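Local coordinates for protein pyruvate kinase (Toxoplasma gondii, PDB 3GG8) that probably catalyses the last step of glycolysis, transferring phosphate from phosphoenolpyruvate to ADP to give pyruvate and ATP, at residues 265-279 against 301-315. Sequence-based numbering, arbitrary orientation.
Sequences FDEILAEADGIMIAR and KCNVVGKPVITATQM
Ile275 and Val309 begin a run of four parallel bridges between strands 275-278 and 309-312, the sixth and seventh of the eight-stranded beta/alpha barrel. The backbone bonds run from Ile275 N to Pro308 O through to Ala312 N and Ile277 O; one of them, Ile310 N to Ile275 O, is 2.7 Å long and almost straight at 171°.

Just past the C-terminal end of strand 275-278, Arg279 reaches across to the other segment. Its CB lies 3.8 Å from Thr313 OG1; the bend at chi2 (103°) brings CD alongside Thr311 CG2, and the bend at chi3 then turns NE toward Thr313 O. NE and NH2 grip that oxygen side-on, NH2 at 3.0 Å, in the guanidinium plane. Met315 SD sits over one face; NH2 also forms a salt bridge with Asp332 OD2, while NH1 bonds to Gln295 OE1.

At the other end, Cys302 SG fits against Ile275 CG1 and meets the Phe265 ring at its edge, packing helix 288-305 on helix 265-271 and strand 275-278. Lys301 NZ makes a salt bridge to Asp266 OD1, on its syn lone pair. Extended beyond CG, Lys307 passes Leu269 CD1 with its CD, and NZ hydrogen-bonds to Leu269 O, on an in-plane lone pair, at 2.9 Å and to Ala272 O, just past the helix, at 2.7 Å.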
# COMPACT_ATOMS: atom_id res chain seq x y z
N PHE C 265 17.88 -21.56 -16.86
CA PHE C 265 17.31 -21.77 -15.52
C PHE C 265 15.79 -21.87 -15.43
O PHE C 265 15.28 -22.73 -14.72
CB PHE C 265 17.81 -20.75 -14.48
CG PHE C 265 17.28 -21.02 -13.08
CD1 PHE C 265 17.82 -22.04 -12.31
CD2 PHE C 265 16.21 -20.27 -12.56
CE1 PHE C 265 17.31 -22.31 -11.02
CE2 PHE C 265 15.70 -20.53 -11.26
CZ PHE C 265 16.25 -21.55 -10.50
N ASP C 266 15.07 -20.98 -16.12
CA ASP C 266 13.61 -20.93 -15.99
C ASP C 266 12.94 -22.20 -16.51
O ASP C 266 12.03 -22.73 -15.86
CB ASP C 266 13.05 -19.68 -16.67
CG ASP C 266 13.42 -18.39 -15.92
OD1 ASP C 266 13.35 -18.36 -14.68
OD2 ASP C 266 13.79 -17.40 -16.57
N GLU C 267 13.39 -22.70 -17.65
CA GLU C 267 12.87 -23.94 -18.22
C GLU C 267 13.31 -25.15 -17.37
O GLU C 267 12.53 -26.09 -17.17
CB GLU C 267 13.31 -24.07 -19.68
CG GLU C 267 12.54 -25.13 -20.52
CD GLU C 267 13.25 -25.47 -21.86
OE1 GLU C 267 14.26 -24.81 -22.20
OE2 GLU C 267 12.80 -26.41 -22.56
N ILE C 268 14.53 -25.12 -16.84
CA ILE C 268 14.99 -26.14 -15.89
C ILE C 268 14.10 -26.16 -14.63
O ILE C 268 13.58 -27.20 -14.25
CB ILE C 268 16.48 -25.94 -15.50
CG1 ILE C 268 17.39 -26.21 -16.70
CG2 ILE C 268 16.86 -26.82 -14.30
CD1 ILE C 268 18.81 -25.64 -16.53
N LEU C 269 13.90 -25.00 -14.02
CA LEU C 269 13.05 -24.91 -12.84
C LEU C 269 11.63 -25.42 -13.11
O LEU C 269 11.07 -26.12 -12.27
CB LEU C 269 13.00 -23.47 -12.33
CG LEU C 269 12.10 -23.14 -11.14
CD1 LEU C 269 12.32 -24.04 -9.94
CD2 LEU C 269 12.30 -21.65 -10.77
N ALA C 270 11.06 -25.05 -14.25
CA ALA C 270 9.69 -25.47 -14.60
C ALA C 270 9.57 -26.98 -14.70
O ALA C 270 8.55 -27.53 -14.33
CB ALA C 270 9.23 -24.81 -15.91
N GLU C 271 10.61 -27.64 -15.20
CA GLU C 271 10.57 -29.10 -15.34
C GLU C 271 10.89 -29.85 -14.05
O GLU C 271 10.59 -31.04 -13.92
CB GLU C 271 11.52 -29.57 -16.44
CG GLU C 271 11.02 -29.34 -17.86
CD GLU C 271 9.75 -30.10 -18.18
OE1 GLU C 271 9.30 -30.91 -17.35
OE2 GLU C 271 9.18 -29.88 -19.28
N ALA C 272 11.52 -29.16 -13.11
CA ALA C 272 12.09 -29.79 -11.93
C ALA C 272 11.15 -29.75 -10.74
O ALA C 272 10.15 -29.01 -10.74
CB ALA C 272 13.38 -29.10 -11.57
N ASP C 273 11.50 -30.53 -9.72
CA ASP C 273 10.77 -30.53 -8.46
C ASP C 273 11.43 -29.58 -7.44
O ASP C 273 10.88 -29.31 -6.37
CB ASP C 273 10.63 -31.96 -7.95
CG ASP C 273 9.89 -32.85 -8.94
OD1 ASP C 273 8.72 -32.52 -9.28
OD2 ASP C 273 10.46 -33.87 -9.41
N GLY C 274 12.59 -29.05 -7.80
CA GLY C 274 13.35 -28.15 -6.92
C GLY C 274 14.75 -28.00 -7.48
O GLY C 274 15.11 -28.66 -8.46
N ILE C 275 15.55 -27.14 -6.85
CA ILE C 275 16.87 -26.76 -7.37
C ILE C 275 17.95 -26.91 -6.30
O ILE C 275 17.69 -26.67 -5.11
CB ILE C 275 16.85 -25.28 -7.94
CG1 ILE C 275 15.99 -25.16 -9.22
CG2 ILE C 275 18.28 -24.69 -8.13
CD1 ILE C 275 16.38 -26.12 -10.38
N MET C 276 19.14 -27.32 -6.72
CA MET C 276 20.32 -27.23 -5.86
C MET C 276 21.31 -26.25 -6.50
O MET C 276 21.70 -26.40 -7.66
CB MET C 276 20.94 -28.62 -5.62
CG MET C 276 22.18 -28.58 -4.73
SD MET C 276 23.00 -30.15 -4.45
CE MET C 276 21.66 -31.19 -3.83
N ILE C 277 21.66 -25.20 -5.75
CA ILE C 277 22.60 -24.19 -6.19
C ILE C 277 24.02 -24.58 -5.72
O ILE C 277 24.30 -24.59 -4.52
CB ILE C 277 22.22 -22.79 -5.62
CG1 ILE C 277 20.77 -22.42 -5.97
CG2 ILE C 277 23.23 -21.69 -6.06
CD1 ILE C 277 20.27 -21.19 -5.25
N ALA C 278 24.89 -24.92 -6.67
CA ALA C 278 26.27 -25.29 -6.36
C ALA C 278 27.16 -24.08 -6.57
O ALA C 278 27.74 -23.90 -7.66
CB ALA C 278 26.73 -26.45 -7.25
N ARG C 279 27.29 -23.26 -5.52
CA ARG C 279 28.05 -22.00 -5.58
C ARG C 279 29.50 -22.18 -5.98
O ARG C 279 29.98 -21.43 -6.82
CB ARG C 279 28.01 -21.25 -4.24
CG ARG C 279 26.66 -20.67 -3.85
CD ARG C 279 26.01 -21.53 -2.78
NE ARG C 279 26.87 -21.75 -1.62
CZ ARG C 279 27.05 -20.87 -0.64
NH1 ARG C 279 26.42 -19.70 -0.65
NH2 ARG C 279 27.86 -21.18 0.37
N LYS C 301 13.34 -17.02 -7.50
CA LYS C 301 12.54 -17.70 -8.53
C LYS C 301 11.94 -19.02 -8.04
O LYS C 301 10.78 -19.33 -8.35
CB LYS C 301 13.39 -17.94 -9.78
CG LYS C 301 13.68 -16.67 -10.59
CD LYS C 301 14.69 -16.96 -11.70
CE LYS C 301 14.86 -15.75 -12.62
NZ LYS C 301 13.69 -15.59 -13.50
N CYS C 302 12.73 -19.80 -7.30
CA CYS C 302 12.23 -20.98 -6.61
C CYS C 302 11.13 -20.64 -5.61
O CYS C 302 10.10 -21.31 -5.58
CB CYS C 302 13.38 -21.73 -5.92
SG CYS C 302 14.48 -22.54 -7.13
N ASN C 303 11.37 -19.62 -4.79
CA ASN C 303 10.38 -19.17 -3.82
C ASN C 303 9.05 -18.84 -4.49
O ASN C 303 8.01 -19.33 -4.07
CB ASN C 303 10.88 -17.92 -3.06
CG ASN C 303 11.98 -18.21 -2.03
OD1 ASN C 303 12.60 -17.28 -1.53
ND2 ASN C 303 12.22 -19.50 -1.72
N VAL C 304 9.09 -18.03 -5.55
CA VAL C 304 7.89 -17.48 -6.18
C VAL C 304 6.98 -18.57 -6.74
O VAL C 304 5.76 -18.37 -6.90
CB VAL C 304 8.25 -16.44 -7.27
CG1 VAL C 304 7.03 -16.07 -8.08
CG2 VAL C 304 8.82 -15.19 -6.63
N VAL C 305 7.57 -19.72 -7.02
CA VAL C 305 6.89 -20.81 -7.69
C VAL C 305 6.63 -21.97 -6.71
O VAL C 305 5.95 -22.95 -7.04
CB VAL C 305 7.68 -21.20 -8.97
CG1 VAL C 305 8.60 -22.41 -8.75
CG2 VAL C 305 6.73 -21.37 -10.15
N GLY C 306 7.16 -21.82 -5.49
CA GLY C 306 6.91 -22.74 -4.39
C GLY C 306 7.66 -24.06 -4.43
O GLY C 306 7.18 -25.06 -3.90
N LYS C 307 8.83 -24.08 -5.06
CA LYS C 307 9.62 -25.31 -5.19
C LYS C 307 10.88 -25.20 -4.32
O LYS C 307 11.53 -24.13 -4.29
CB LYS C 307 9.97 -25.55 -6.66
CG LYS C 307 8.78 -25.97 -7.54
CD LYS C 307 9.25 -26.30 -8.96
CE LYS C 307 8.13 -26.88 -9.83
NZ LYS C 307 8.50 -26.92 -11.29
N PRO C 308 11.25 -26.29 -3.61
CA PRO C 308 12.36 -26.19 -2.66
C PRO C 308 13.69 -25.87 -3.32
O PRO C 308 13.99 -26.40 -4.38
CB PRO C 308 12.41 -27.58 -2.04
CG PRO C 308 11.74 -28.46 -3.04
CD PRO C 308 10.66 -27.64 -3.63
N VAL C 309 14.49 -25.02 -2.68
CA VAL C 309 15.84 -24.70 -3.17
C VAL C 309 16.86 -25.11 -2.10
O VAL C 309 16.66 -24.83 -0.91
CB VAL C 309 15.98 -23.19 -3.62
CG1 VAL C 309 15.72 -22.22 -2.49
CG2 VAL C 309 17.35 -22.92 -4.30
N ILE C 310 17.91 -25.81 -2.53
CA ILE C 310 19.05 -26.14 -1.64
C ILE C 310 20.29 -25.30 -1.98
O ILE C 310 20.69 -25.22 -3.13
CB ILE C 310 19.42 -27.64 -1.73
CG1 ILE C 310 18.16 -28.52 -1.64
CG2 ILE C 310 20.50 -28.03 -0.68
CD1 ILE C 310 18.42 -29.95 -2.10
N THR C 311 20.88 -24.69 -0.96
CA THR C 311 22.13 -23.98 -1.08
C THR C 311 23.29 -24.90 -0.65
O THR C 311 23.36 -25.35 0.51
CB THR C 311 22.09 -22.67 -0.25
OG1 THR C 311 20.95 -21.90 -0.67
CG2 THR C 311 23.34 -21.84 -0.44
N ALA C 312 24.20 -25.15 -1.59
CA ALA C 312 25.22 -26.16 -1.41
C ALA C 312 26.62 -25.62 -1.67
O ALA C 312 26.79 -24.61 -2.36
CB ALA C 312 24.91 -27.37 -2.32
N THR C 313 27.61 -26.32 -1.10
CA THR C 313 29.04 -26.11 -1.30
C THR C 313 29.53 -24.86 -0.60
O THR C 313 28.78 -23.89 -0.41
CB THR C 313 29.49 -26.06 -2.79
OG1 THR C 313 29.26 -24.75 -3.31
CG2 THR C 313 28.76 -27.10 -3.64
N GLN C 314 30.79 -24.92 -0.20
CA GLN C 314 31.46 -23.83 0.47
C GLN C 314 30.59 -23.19 1.56
O GLN C 314 30.46 -21.96 1.60
CB GLN C 314 31.90 -22.79 -0.56
CG GLN C 314 32.62 -23.39 -1.76
CD GLN C 314 33.18 -22.31 -2.65
OE1 GLN C 314 32.56 -21.27 -2.87
NE2 GLN C 314 34.37 -22.56 -3.17
N MET C 315 30.02 -24.03 2.42
CA MET C 315 29.13 -23.60 3.49
C MET C 315 29.86 -23.39 4.82
O MET C 315 30.08 -22.25 5.24
CB MET C 315 27.96 -24.58 3.65
CG MET C 315 27.04 -24.60 2.42
SD MET C 315 26.05 -23.08 2.25
CE MET C 315 24.67 -23.55 3.27